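Local coordinates for protein malyl-CoA lyase/beta-methylmalyl-CoA lyase (Methylobacterium extorquens, PDB 5UGR) that is a TIM-barrel enzyme of the HpcH/HpaI aldolase/citrate lyase family that binds a magnesium ion and assembles from six copies of its chain, at residues Thr4-Ala9 with Arg218-Arg223; Leu18-Ser23 with Asp37-Asp42; Phe27-Ala32 with Asn64-Gly69; Arg279-Ala284 with Val296-Arg301. One frame throughout, in Å; residues are numbered along the deposited sequence.

Contact 1. Residues Thr4-Ala9 with Arg218-Arg223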
loop_
_atom_site.group_PDB
_atom_site.type_symbol
_atom_site.label_atom_id
_atom_site.label_comp_id
_atom_site.label_asym_id
_atom_site.label_seq_id
_atom_site.Cartn_x
_atom_site.Cartn_y
_atom_site.Cartn_z
ATOM N N THR A 4 14.600 -11.628 -3.864
ATOM C CA THR A 4 13.291 -11.837 -4.449
ATOM C C THR A 4 13.423 -12.361 -5.851
ATOM O O THR A 4 14.071 -11.740 -6.689
ATOM C CB THR A 4 12.504 -10.524 -4.373
ATOM O OG1 THR A 4 12.270 -10.179 -2.985
ATOM C CG2 THR A 4 11.146 -10.644 -5.031
ATOM N N LEU A 5 12.782 -13.510 -6.106
ATOM C CA LEU A 5 12.901 -14.243 -7.378
ATOM C C LEU A 5 11.552 -14.381 -8.031
ATOM O O LEU A 5 10.558 -14.799 -7.347
ATOM C CB LEU A 5 13.471 -15.609 -7.070
ATOM C CG LEU A 5 13.691 -16.559 -8.181
ATOM C CD1 LEU A 5 14.703 -15.997 -9.154
ATOM C CD2 LEU A 5 14.111 -17.925 -7.647
ATOM N N ILE A 6 11.524 -14.083 -9.334
ATOM C CA ILE A 6 10.295 -14.157 -10.152
ATOM C C ILE A 6 10.361 -15.403 -11.122
ATOM O O ILE A 6 11.427 -15.857 -11.555
ATOM C CB ILE A 6 10.087 -12.809 -10.918
ATOM C CG1 ILE A 6 10.250 -11.523 -10.019
ATOM C CG2 ILE A 6 8.680 -12.765 -11.505
ATOM C CD1 ILE A 6 9.340 -11.245 -8.843
ATOM N N GLN A 7 9.278 -16.095 -11.244
ATOM C CA GLN A 7 9.203 -17.166 -12.233
ATOM C C GLN A 7 8.791 -16.646 -13.637
ATOM O O GLN A 7 7.884 -15.862 -13.704
ATOM C CB GLN A 7 8.194 -18.172 -11.759
ATOM C CG GLN A 7 8.159 -19.429 -12.603
ATOM C CD GLN A 7 7.231 -20.429 -11.972
ATOM O OE1 GLN A 7 7.310 -20.675 -10.773
ATOM N NE2 GLN A 7 6.330 -20.975 -12.746
ATOM N N GLN A 8 9.523 -17.028 -14.682
ATOM C CA GLN A 8 9.198 -16.648 -16.017
ATOM C C GLN A 8 7.829 -17.297 -16.416
ATOM O O GLN A 8 7.472 -18.407 -16.042
ATOM C CB GLN A 8 10.284 -17.010 -17.057
ATOM C CG GLN A 8 11.618 -16.242 -16.892
ATOM C CD GLN A 8 11.574 -14.756 -17.220
ATOM O OE1 GLN A 8 11.979 -13.939 -16.426
ATOM N NE2 GLN A 8 11.080 -14.416 -18.392
ATOM N N ALA A 9 7.080 -16.544 -17.190
ATOM C CA ALA A 9 5.897 -17.101 -17.830
ATOM C C ALA A 9 6.248 -18.222 -18.784
ATOM O O ALA A 9 7.344 -18.313 -19.323
ATOM C CB ALA A 9 5.121 -16.010 -18.557
ATOM N N ARG A 218 9.666 -7.179 -18.031
ATOM C CA ARG A 218 10.969 -7.831 -17.776
ATOM C C ARG A 218 11.223 -8.028 -16.278
ATOM O O ARG A 218 11.946 -8.947 -15.887
ATOM C CB ARG A 218 12.107 -7.087 -18.492
ATOM C CG ARG A 218 12.004 -7.182 -19.992
ATOM C CD ARG A 218 12.318 -8.570 -20.469
ATOM N NE ARG A 218 12.411 -8.663 -21.933
ATOM C CZ ARG A 218 12.096 -9.759 -22.636
ATOM N NH1 ARG A 218 11.599 -10.825 -22.042
ATOM N NH2 ARG A 218 12.220 -9.754 -23.939
ATOM N N ALA A 219 10.626 -7.165 -15.425
ATOM C CA ALA A 219 10.727 -7.348 -13.994
ATOM C C ALA A 219 9.975 -8.601 -13.565
ATOM O O ALA A 219 10.458 -9.323 -12.700
ATOM C CB ALA A 219 10.150 -6.164 -13.270
ATOM N N TYR A 220 8.827 -8.866 -14.193
ATOM C CA TYR A 220 7.864 -9.817 -13.673
ATOM C C TYR A 220 7.626 -11.040 -14.585
ATOM O O TYR A 220 6.649 -11.793 -14.350
ATOM C CB TYR A 220 6.607 -9.090 -13.235
ATOM C CG TYR A 220 6.894 -8.098 -12.127
ATOM C CD1 TYR A 220 7.417 -8.531 -10.904
ATOM C CD2 TYR A 220 6.670 -6.754 -12.293
ATOM C CE1 TYR A 220 7.705 -7.624 -9.906
ATOM C CE2 TYR A 220 6.946 -5.823 -11.299
ATOM C CZ TYR A 220 7.447 -6.263 -10.087
ATOM O OH TYR A 220 7.755 -5.367 -9.078
ATOM N N GLY A 221 8.549 -11.259 -15.540
ATOM C CA GLY A 221 8.599 -12.520 -16.296
ATOM C C GLY A 221 7.713 -12.635 -17.529
ATOM O O GLY A 221 7.433 -13.754 -17.970
ATOM N N LEU A 222 7.252 -11.496 -18.027
ATOM C CA LEU A 222 6.337 -11.457 -19.170
ATOM C C LEU A 222 7.021 -11.080 -20.479
ATOM O O LEU A 222 8.050 -10.432 -20.494
ATOM C CB LEU A 222 5.230 -10.444 -18.898
ATOM C CG LEU A 222 4.548 -10.491 -17.537
ATOM C CD1 LEU A 222 3.501 -9.398 -17.390
ATOM C CD2 LEU A 222 3.970 -11.847 -17.230
ATOM N N ARG A 223 6.357 -11.409 -21.609
ATOM C CA ARG A 223 6.801 -11.004 -22.948
ATOM C C ARG A 223 6.324 -9.578 -23.256
ATOM O O ARG A 223 5.112 -9.365 -23.235
ATOM C CB ARG A 223 6.264 -11.969 -24.004
ATOM C CG ARG A 223 6.599 -13.433 -23.795
ATOM C CD ARG A 223 6.129 -14.281 -24.956
ATOM N NE ARG A 223 4.705 -14.470 -25.061
ATOM C CZ ARG A 223 4.004 -15.408 -24.404
ATOM N NH1 ARG A 223 2.679 -15.539 -24.660
ATOM N NH2 ARG A 223 4.592 -16.182 -23.487
HETATM O O HOH W 1 5.782 -14.398 -14.968
HETATM O O HOH W 2 10.463 -11.277 -19.327
HETATM O O HOH W 3 11.396 -11.417 -16.693
#
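Gly221, following helix 207-220, receives the N-terminal segment on its backbone. Ala9 N donates to Gly221 O at 2.9 Å, nearly straight at 165°, and Ala9 CB rests on the same oxygen at 3.3 Å. Gly221, with positive phi, turns the chain out of helical geometry where the N-terminal segment lies against it. Close by, Ile6 packs on the helix carbonyls, CG1 on Ala219 O and CG2 3.6 Å from Tyr220 O, while Ile6 CD1 comes to the edge of the Tyr220 ring, 3.9 Å from Tyr220 CD1. The looser side is wet. One water lies within hydrogen-bonding distance of Gln7 O and Tyr220 O. The Gln8 chain, bent at chi2 (-69°), folds its amide back over Gly221 CA, 3.7 Å from Gln8 OE1, and two more waters lie between that amide and residues 218-223: one is in bonding range of Gln8 OE1 and Arg218 O, the other joins Arg218 NH1 to Leu222 O. Beyond the contact Ile6 O is bonded to Arg309 of helix 305-322, Ala9 touches Glu159 on barrel strand 158-163, and Tyr220 OH reaches Asn147 of a second subunit, so the segment runs between barrel, C-terminal helix and subunit interface.

Contact 2. Residues Leu18-Ser23 with Asp37-Asp42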
loop_
_atom_site.group_PDB
_atom_site.type_symbol
_atom_site.label_atom_id
_atom_site.label_comp_id
_atom_site.label_asym_id
_atom_site.label_seq_id
_atom_site.Cartn_x
_atom_site.Cartn_y
_atom_site.Cartn_z
ATOM N N LEU A 18 -0.719 -11.734 -35.289
ATOM C CA LEU A 18 -1.638 -11.319 -36.357
ATOM C C LEU A 18 -3.040 -11.152 -35.802
ATOM O O LEU A 18 -3.576 -12.069 -35.173
ATOM C CB LEU A 18 -1.648 -12.381 -37.454
ATOM C CG LEU A 18 -2.607 -12.181 -38.609
ATOM C CD1 LEU A 18 -2.137 -11.022 -39.462
ATOM C CD2 LEU A 18 -2.703 -13.432 -39.453
ATOM N N ALA A 19 -3.630 -9.988 -36.080
ATOM C CA ALA A 19 -4.985 -9.652 -35.735
ATOM C C ALA A 19 -5.929 -10.035 -36.854
ATOM O O ALA A 19 -5.734 -9.602 -37.985
ATOM C CB ALA A 19 -5.087 -8.169 -35.513
ATOM N N VAL A 20 -6.969 -10.796 -36.530
ATOM C CA VAL A 20 -7.927 -11.243 -37.563
ATOM C C VAL A 20 -9.361 -10.999 -37.067
ATOM O O VAL A 20 -9.757 -11.588 -36.079
ATOM C CB VAL A 20 -7.750 -12.718 -37.911
ATOM C CG1 VAL A 20 -8.648 -13.072 -39.117
ATOM C CG2 VAL A 20 -6.311 -13.103 -38.177
ATOM N N PRO A 21 -10.155 -10.186 -37.778
ATOM C CA PRO A 21 -11.507 -9.963 -37.324
ATOM C C PRO A 21 -12.406 -11.190 -37.387
ATOM O O PRO A 21 -12.472 -11.859 -38.424
ATOM C CB PRO A 21 -12.038 -8.842 -38.199
ATOM C CG PRO A 21 -10.868 -8.257 -38.880
ATOM C CD PRO A 21 -9.813 -9.344 -38.938
ATOM N N GLY A 22 -13.153 -11.431 -36.295
ATOM C CA GLY A 22 -14.060 -12.592 -36.276
ATOM C C GLY A 22 -15.238 -12.491 -37.210
ATOM O O GLY A 22 -15.994 -13.478 -37.423
ATOM N N SER A 23 -15.474 -11.282 -37.676
ATOM C CA SER A 23 -16.555 -11.010 -38.604
ATOM C C SER A 23 -16.222 -11.437 -40.028
ATOM O O SER A 23 -17.088 -11.323 -40.869
ATOM C CB SER A 23 -16.939 -9.539 -38.545
ATOM O OG SER A 23 -15.783 -8.742 -38.700
ATOM N N ASP A 37 3.292 -16.282 -35.724
ATOM C CA ASP A 37 3.524 -17.114 -34.524
ATOM C C ASP A 37 2.289 -17.214 -33.659
ATOM O O ASP A 37 2.011 -18.247 -33.047
ATOM C CB ASP A 37 4.657 -16.551 -33.693
ATOM C CG ASP A 37 6.056 -16.636 -34.370
ATOM O OD1 ASP A 37 6.248 -17.502 -35.257
ATOM O OD2 ASP A 37 6.966 -15.889 -33.920
ATOM N N VAL A 38 1.627 -16.071 -33.509
ATOM C CA VAL A 38 0.475 -15.922 -32.625
ATOM C C VAL A 38 -0.625 -15.280 -33.461
ATOM O O VAL A 38 -0.351 -14.365 -34.226
ATOM C CB VAL A 38 0.823 -14.950 -31.439
ATOM C CG1 VAL A 38 -0.373 -14.717 -30.542
ATOM C CG2 VAL A 38 1.995 -15.474 -30.607
ATOM N N ILE A 39 -1.853 -15.761 -33.313
ATOM C CA ILE A 39 -3.005 -15.137 -33.957
ATOM C C ILE A 39 -4.041 -14.827 -32.906
ATOM O O ILE A 39 -4.342 -15.691 -32.071
ATOM C CB ILE A 39 -3.660 -16.067 -35.051
ATOM C CG1 ILE A 39 -2.669 -16.229 -36.208
ATOM C CG2 ILE A 39 -4.991 -15.448 -35.537
ATOM C CD1 ILE A 39 -3.155 -17.156 -37.322
ATOM N N PHE A 40 -4.591 -13.610 -32.936
ATOM C CA PHE A 40 -5.805 -13.377 -32.179
ATOM C C PHE A 40 -6.975 -13.148 -33.086
ATOM O O PHE A 40 -6.887 -12.412 -34.070
ATOM C CB PHE A 40 -5.682 -12.281 -31.077
ATOM C CG PHE A 40 -5.641 -10.852 -31.539
ATOM C CD1 PHE A 40 -6.787 -10.152 -31.852
ATOM C CD2 PHE A 40 -4.446 -10.139 -31.468
ATOM C CE1 PHE A 40 -6.728 -8.804 -32.163
ATOM C CE2 PHE A 40 -4.379 -8.802 -31.754
ATOM C CZ PHE A 40 -5.558 -8.119 -32.099
ATOM N N LEU A 41 -8.048 -13.875 -32.756
ATOM C CA LEU A 41 -9.325 -13.728 -33.399
ATOM C C LEU A 41 -10.132 -12.691 -32.646
ATOM O O LEU A 41 -10.396 -12.867 -31.426
ATOM C CB LEU A 41 -10.028 -15.083 -33.477
ATOM C CG LEU A 41 -9.201 -16.233 -34.090
ATOM C CD1 LEU A 41 -10.039 -17.520 -34.137
ATOM C CD2 LEU A 41 -8.669 -15.850 -35.504
ATOM N N ASP A 42 -10.482 -11.604 -33.328
ATOM C CA ASP A 42 -10.950 -10.412 -32.645
ATOM C C ASP A 42 -12.484 -10.356 -32.536
ATOM O O ASP A 42 -13.224 -10.559 -33.529
ATOM C CB ASP A 42 -10.452 -9.214 -33.444
ATOM C CG ASP A 42 -10.564 -7.887 -32.689
ATOM O OD1 ASP A 42 -10.738 -7.904 -31.438
ATOM O OD2 ASP A 42 -10.461 -6.831 -33.394
#
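Phe40 lays its ring over the backbone of Ala19, whose CA sits 4.0 Å from the ring centroid and only 10° off the normal, a clear CH-pi contact. With chi1 at 74°, CG stands between the backbone N and the carbonyl carbon, which brings the ring back across the neighbouring strand; Ala19 CB then meets Phe40 CZ at 3.4 Å. Asp42 projects to the same face of the sheet, and its carboxylate is held by Arg76 and by the backbone N of Glu44 and Ala46. The other face is purely aliphatic: Val20 CG2 packs on Ile39 CG2 at 3.8 Å, and Leu41 CD2 approaches Val20 CB. Between the faces runs a parallel ladder of five backbone bonds, from Leu18 N to Val38 O through Phe40 and Val20 to Gly22 N and Asp42 O. The last, 2.9 Å from Gly22 N to Asp42 O, reaches a carbonyl lone pair in plane just as residues 18-23 leave the strand. Ile39 CA and Leu41 CA add CA-H...O contacts to the carbonyls of Leu18 and Val20. The strand directions differ by 25°. Strand 16-21, helix 25-32 and strand 38-42 form a right-handed beta-alpha-beta crossover, the connection from which the TIM barrel is built; the aliphatic face meets that helix, while the side chain of Asp42 lies about 8 Å from a bound magnesium ion.

Contact 3. Residues Phe27-Ala32 with Asn64-Gly69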
loop_
_atom_site.group_PDB
_atom_site.type_symbol
_atom_site.label_atom_id
_atom_site.label_comp_id
_atom_site.label_asym_id
_atom_site.label_seq_id
_atom_site.Cartn_x
_atom_site.Cartn_y
_atom_site.Cartn_z
ATOM N N PHE A 27 -11.157 -14.375 -44.105
ATOM C CA PHE A 27 -9.873 -13.903 -43.600
ATOM C C PHE A 27 -9.380 -14.854 -42.536
ATOM O O PHE A 27 -8.172 -15.195 -42.488
ATOM C CB PHE A 27 -10.028 -12.494 -43.079
ATOM C CG PHE A 27 -10.173 -11.428 -44.155
ATOM C CD1 PHE A 27 -10.304 -11.741 -45.515
ATOM C CD2 PHE A 27 -10.238 -10.055 -43.774
ATOM C CE1 PHE A 27 -10.465 -10.734 -46.462
ATOM C CE2 PHE A 27 -10.392 -9.062 -44.731
ATOM C CZ PHE A 27 -10.498 -9.405 -46.073
ATOM N N MET A 28 -10.279 -15.354 -41.687
ATOM C CA MET A 28 -9.818 -16.352 -40.703
ATOM C C MET A 28 -9.246 -17.597 -41.333
ATOM O O MET A 28 -8.179 -18.104 -40.928
ATOM C CB MET A 28 -10.853 -16.750 -39.649
ATOM C CG MET A 28 -11.211 -15.589 -38.739
ATOM S SD MET A 28 -12.195 -16.044 -37.295
ATOM C CE MET A 28 -13.803 -16.245 -38.056
ATOM N N GLU A 29 -9.933 -18.088 -42.354
ATOM C CA GLU A 29 -9.404 -19.265 -43.074
ATOM C C GLU A 29 -8.024 -19.023 -43.688
ATOM O O GLU A 29 -7.125 -19.857 -43.557
ATOM C CB GLU A 29 -10.412 -19.771 -44.131
ATOM C CG GLU A 29 -9.918 -21.044 -44.852
ATOM C CD GLU A 29 -11.020 -21.773 -45.580
ATOM O OE1 GLU A 29 -10.868 -23.020 -45.784
ATOM O OE2 GLU A 29 -12.032 -21.105 -45.966
ATOM N N LYS A 30 -7.868 -17.890 -44.372
ATOM C CA LYS A 30 -6.600 -17.545 -44.985
ATOM C C LYS A 30 -5.539 -17.436 -43.895
ATOM O O LYS A 30 -4.412 -17.870 -44.090
ATOM C CB LYS A 30 -6.752 -16.232 -45.737
ATOM C CG LYS A 30 -5.510 -15.727 -46.465
ATOM C CD LYS A 30 -5.895 -14.585 -47.421
ATOM C CE LYS A 30 -4.688 -13.811 -47.968
ATOM N NZ LYS A 30 -3.918 -13.050 -46.932
ATOM N N SER A 31 -5.907 -16.911 -42.720
ATOM C CA SER A 31 -4.881 -16.718 -41.633
ATOM C C SER A 31 -4.341 -17.996 -41.061
ATOM O O SER A 31 -3.204 -18.043 -40.593
ATOM C CB SER A 31 -5.430 -15.854 -40.508
ATOM O OG SER A 31 -6.336 -16.545 -39.664
ATOM N N ALA A 32 -5.119 -19.083 -41.155
ATOM C CA ALA A 32 -4.689 -20.327 -40.552
ATOM C C ALA A 32 -3.465 -20.904 -41.236
ATOM O O ALA A 32 -2.689 -21.612 -40.583
ATOM C CB ALA A 32 -5.814 -21.358 -40.568
ATOM N N ASN A 64 -12.697 -24.526 -33.982
ATOM C CA ASN A 64 -12.970 -25.951 -33.973
ATOM C C ASN A 64 -12.701 -26.664 -35.264
ATOM O O ASN A 64 -12.403 -27.879 -35.246
ATOM C CB ASN A 64 -14.406 -26.136 -33.554
ATOM C CG ASN A 64 -14.590 -25.947 -32.060
ATOM O OD1 ASN A 64 -13.635 -25.983 -31.276
ATOM N ND2 ASN A 64 -15.803 -25.767 -31.660
ATOM N N ASP A 65 -12.820 -25.946 -36.382
ATOM C CA ASP A 65 -12.769 -26.594 -37.726
ATOM C C ASP A 65 -11.465 -26.405 -38.548
ATOM O O ASP A 65 -11.177 -27.217 -39.433
ATOM C CB ASP A 65 -13.916 -26.054 -38.612
ATOM C CG ASP A 65 -15.267 -26.413 -38.123
ATOM O OD1 ASP A 65 -15.399 -27.232 -37.195
ATOM O OD2 ASP A 65 -16.215 -25.841 -38.722
ATOM N N LEU A 66 -10.763 -25.283 -38.318
ATOM C CA LEU A 66 -9.659 -24.945 -39.211
ATOM C C LEU A 66 -8.389 -25.547 -38.651
ATOM O O LEU A 66 -8.296 -25.916 -37.472
ATOM C CB LEU A 66 -9.506 -23.416 -39.304
ATOM C CG LEU A 66 -10.652 -22.707 -40.010
ATOM C CD1 LEU A 66 -10.455 -21.199 -40.115
ATOM C CD2 LEU A 66 -10.959 -23.301 -41.393
ATOM N N ASP A 67 -7.395 -25.654 -39.504
ATOM C CA ASP A 67 -6.107 -26.196 -39.090
ATOM C C ASP A 67 -5.142 -25.067 -38.788
ATOM O O ASP A 67 -4.543 -24.483 -39.699
ATOM C CB ASP A 67 -5.571 -27.076 -40.228
ATOM C CG ASP A 67 -4.221 -27.721 -39.915
ATOM O OD1 ASP A 67 -3.620 -27.509 -38.827
ATOM O OD2 ASP A 67 -3.768 -28.502 -40.775
ATOM N N TRP A 68 -4.920 -24.835 -37.493
ATOM C CA TRP A 68 -4.087 -23.740 -37.045
ATOM C C TRP A 68 -2.644 -24.197 -36.791
ATOM O O TRP A 68 -1.778 -23.415 -36.286
ATOM C CB TRP A 68 -4.671 -23.131 -35.740
ATOM C CG TRP A 68 -6.059 -22.558 -35.931
ATOM C CD1 TRP A 68 -7.214 -23.151 -35.555
ATOM C CD2 TRP A 68 -6.412 -21.347 -36.561
ATOM N NE1 TRP A 68 -8.268 -22.393 -35.917
ATOM C CE2 TRP A 68 -7.812 -21.266 -36.545
ATOM C CE3 TRP A 68 -5.690 -20.322 -37.159
ATOM C CZ2 TRP A 68 -8.508 -20.166 -37.026
ATOM C CZ3 TRP A 68 -6.389 -19.234 -37.662
ATOM C CH2 TRP A 68 -7.804 -19.175 -37.606
ATOM N N GLY A 69 -2.330 -25.444 -37.075
ATOM C CA GLY A 69 -0.994 -25.892 -36.752
ATOM C C GLY A 69 -0.627 -25.749 -35.285
ATOM O O GLY A 69 -1.468 -26.022 -34.415
#
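In the outer layer of the TIM barrel, helix 25-32 meets the turn that follows helix 52-65, and the joint is made by one indole and one leucine rather than by hydrogen bonds across the segments. Ala32 CB stands over one face of the Trp68 six-membered ring, 3.9 Å from its centroid and 25° off the normal, in a CH-pi contact. Leu66 CB covers the same face, so the alanine and the leucine share it and also touch each other. Ser31 comes to the indole from a different direction: its OG lies at the ring edge, in plane, 3.4 Å from Trp68 CZ3. The hydroxyl is fixed by its own helix, since chi1 of 76° carries OG back toward the preceding turn, where it donates to Met28 O at 2.7 Å. That same carbonyl oxygen lies 3.5 Å from Trp68 CH2.

Leu66 extends along the outer side of the joint, with CD1 resting against the helix backbone 3.7 Å from Glu29 CA and CD2 beside Glu29 CG. Ala32 CB also meets a polar atom, Asp67 O, at 3.5 Å. The turn itself is shaped by Asp67, whose OD1 accepts from Gly69 N at 3.0 Å in an Asx turn.

Trp68 NE1 turns back to Ala62 O of helix 52-65, tying the indole to the helix before it. Ile39 and Leu41 of strand 38-42 also touch the ring, so Trp68 is set between the two helices and the barrel wall, with Met28 packed nearby on Val20, Leu41 and helix 52-65.

Contact 4. Residues Arg279-Ala284 with Val296-Arg301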
loop_
_atom_site.group_PDB
_atom_site.type_symbol
_atom_site.label_atom_id
_atom_site.label_comp_id
_atom_site.label_asym_id
_atom_site.label_seq_id
_atom_site.Cartn_x
_atom_site.Cartn_y
_atom_site.Cartn_z
ATOM N N ARG A 279 22.956 -21.162 -24.917
ATOM C CA ARG A 279 23.319 -22.592 -24.947
ATOM C C ARG A 279 24.538 -22.879 -24.093
ATOM O O ARG A 279 24.590 -23.894 -23.385
ATOM C CB ARG A 279 23.539 -23.116 -26.372
ATOM C CG ARG A 279 22.252 -23.092 -27.205
ATOM C CD ARG A 279 22.152 -24.174 -28.246
ATOM N NE ARG A 279 21.049 -23.961 -29.167
ATOM C CZ ARG A 279 19.800 -24.447 -29.051
ATOM N NH1 ARG A 279 19.394 -25.209 -28.011
ATOM N NH2 ARG A 279 18.930 -24.147 -30.022
ATOM N N ARG A 280 25.454 -21.947 -24.074
ATOM C CA ARG A 280 26.663 -22.122 -23.272
ATOM C C ARG A 280 26.404 -21.973 -21.797
ATOM O O ARG A 280 27.058 -22.615 -20.981
ATOM C CB ARG A 280 27.729 -21.125 -23.701
ATOM C CG ARG A 280 28.222 -21.435 -25.127
ATOM C CD ARG A 280 29.350 -20.530 -25.542
ATOM N NE ARG A 280 30.568 -20.811 -24.789
ATOM C CZ ARG A 280 31.285 -19.895 -24.109
ATOM N NH1 ARG A 280 30.976 -18.628 -24.129
ATOM N NH2 ARG A 280 32.345 -20.258 -23.392
ATOM N N ILE A 281 25.434 -21.128 -21.451
ATOM C CA ILE A 281 24.971 -21.048 -20.084
ATOM C C ILE A 281 24.399 -22.407 -19.631
ATOM O O ILE A 281 24.704 -22.865 -18.533
ATOM C CB ILE A 281 23.988 -19.880 -19.882
ATOM C CG1 ILE A 281 24.744 -18.545 -19.898
ATOM C CG2 ILE A 281 23.239 -20.024 -18.578
ATOM C CD1 ILE A 281 23.846 -17.297 -20.019
ATOM N N LEU A 282 23.560 -23.016 -20.464
ATOM C CA LEU A 282 22.948 -24.308 -20.117
ATOM C C LEU A 282 24.049 -25.382 -19.987
ATOM O O LEU A 282 23.970 -26.211 -19.084
ATOM C CB LEU A 282 21.855 -24.716 -21.136
ATOM C CG LEU A 282 20.655 -23.770 -21.320
ATOM C CD1 LEU A 282 19.509 -24.521 -21.978
ATOM C CD2 LEU A 282 20.232 -23.064 -20.055
ATOM N N GLU A 283 25.052 -25.344 -20.865
ATOM C CA GLU A 283 26.122 -26.343 -20.713
ATOM C C GLU A 283 26.960 -26.014 -19.463
ATOM O O GLU A 283 27.339 -26.934 -18.755
ATOM C CB GLU A 283 26.932 -26.524 -21.995
ATOM C CG GLU A 283 26.208 -27.288 -23.111
ATOM C CD GLU A 283 26.067 -28.752 -22.834
ATOM O OE1 GLU A 283 27.086 -29.441 -22.829
ATOM O OE2 GLU A 283 24.941 -29.216 -22.616
ATOM N N ALA A 284 27.134 -24.745 -19.113
ATOM C CA ALA A 284 27.828 -24.396 -17.866
ATOM C C ALA A 284 27.077 -24.869 -16.631
ATOM O O ALA A 284 27.680 -25.251 -15.606
ATOM C CB ALA A 284 28.043 -22.884 -17.790
ATOM N N VAL A 296 27.338 -21.685 -10.949
ATOM C CA VAL A 296 27.571 -21.820 -12.372
ATOM C C VAL A 296 28.513 -20.693 -12.823
ATOM O O VAL A 296 28.329 -19.528 -12.474
ATOM C CB VAL A 296 26.222 -21.746 -13.090
ATOM C CG1 VAL A 296 26.395 -21.751 -14.602
ATOM C CG2 VAL A 296 25.281 -22.844 -12.610
ATOM N N SER A 297 29.525 -21.039 -13.610
ATOM C CA SER A 297 30.525 -20.122 -14.102
ATOM C C SER A 297 30.588 -20.255 -15.642
ATOM O O SER A 297 30.580 -21.385 -16.185
ATOM C CB SER A 297 31.902 -20.627 -13.529
ATOM O OG SER A 297 32.845 -19.738 -13.823
ATOM N N LEU A 298 30.680 -19.154 -16.338
ATOM C CA LEU A 298 30.931 -19.110 -17.772
ATOM C C LEU A 298 31.932 -18.021 -18.062
ATOM O O LEU A 298 31.735 -16.876 -17.708
ATOM C CB LEU A 298 29.646 -18.806 -18.527
ATOM C CG LEU A 298 29.767 -18.769 -20.062
ATOM C CD1 LEU A 298 30.144 -20.131 -20.594
ATOM C CD2 LEU A 298 28.474 -18.349 -20.694
ATOM N N ASP A 299 33.038 -18.382 -18.720
ATOM C CA ASP A 299 34.085 -17.435 -19.085
ATOM C C ASP A 299 34.516 -16.595 -17.881
ATOM O O ASP A 299 34.766 -15.407 -17.981
ATOM C CB ASP A 299 33.657 -16.573 -20.267
ATOM C CG ASP A 299 33.246 -17.385 -21.483
ATOM O OD1 ASP A 299 33.783 -18.473 -21.723
ATOM O OD2 ASP A 299 32.335 -16.953 -22.192
ATOM N N GLY A 300 34.607 -17.236 -16.725
ATOM C CA GLY A 300 35.111 -16.557 -15.527
ATOM C C GLY A 300 34.112 -15.680 -14.767
ATOM O O GLY A 300 34.508 -14.918 -13.877
ATOM N N ARG A 301 32.830 -15.804 -15.116
ATOM C CA ARG A 301 31.785 -15.018 -14.507
ATOM C C ARG A 301 30.725 -15.938 -13.912
ATOM O O ARG A 301 30.247 -16.865 -14.545
ATOM C CB ARG A 301 31.120 -14.101 -15.527
ATOM C CG ARG A 301 30.213 -13.116 -14.859
ATOM C CD ARG A 301 29.783 -12.049 -15.834
ATOM N NE ARG A 301 28.850 -11.164 -15.130
ATOM C CZ ARG A 301 28.095 -10.269 -15.718
ATOM N NH1 ARG A 301 28.160 -10.100 -17.057
ATOM N NH2 ARG A 301 27.250 -9.564 -14.983
HETATM O O HOH W 4 29.880 -23.948 -14.449
#
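This is a helix-on-hairpin contact in the C-terminal part of the chain, its centre about 30 Å from that of the chain: helix 272-291 packs against the beta hairpin of strands 296-298 and 301-303, whose type I' turn runs from Leu298 to Arg301. The axes of the short helix and strand segments approach to 8.0 Å, with their directions 136° apart. Alternate residues of the strand face the helix. Val296 CG1 packs on Ala284 CB at 3.8 Å, and Leu298 CD2 meets Ile281 CG1 at the same distance, the two side chains crossing at about a right angle. Ala284 CB lies 3.4 Å from Ser297 O. Beside Ala284 a water bridges the backbones, donating to Ala284 O and accepting from Ser297 N. Ile303 of the partner strand and Ala311 of helix 305-322 close around Ile281. Arg301, on the partner strand, forms salt bridges with Asp45 and Asp167 of a second subunit, residues of that subunit's magnesium site. The exposed side carries charge. Bent at chi3 (69°), Arg280 lays one guanidinium face against Leu298 CD1 and presents its end to the turn residue Asp299. The two flat groups are only 25° from coplanar, and a bidentate salt bridge forms, with Arg280 NH1 to Asp299 OD2 at 2.9 Å and Arg280 NH2 to Asp299 OD1 at 2.8 Å.

How the contacts relate
Contact 2 is the buried one, a strand pair in the barrel wall, and contact 3 lies directly outside it: their centres are about 10 Å apart, and Val20 and Ile39 of the strands pack on Met28 and Ser31 of helix 25-32. A backbone ladder thus gives way, one layer outward, to aromatic and aliphatic packing. Contacts 1, 3 and 4 are partly buried; of these, 1 and 4 lie on one side of the chain's centre, about 21 Å apart between centres, and both reach the second subunit. Water takes a share in each, but contact 1 relies on backbone atoms around a glycine, whereas contact 4 adds a charged pair at its exposed edge.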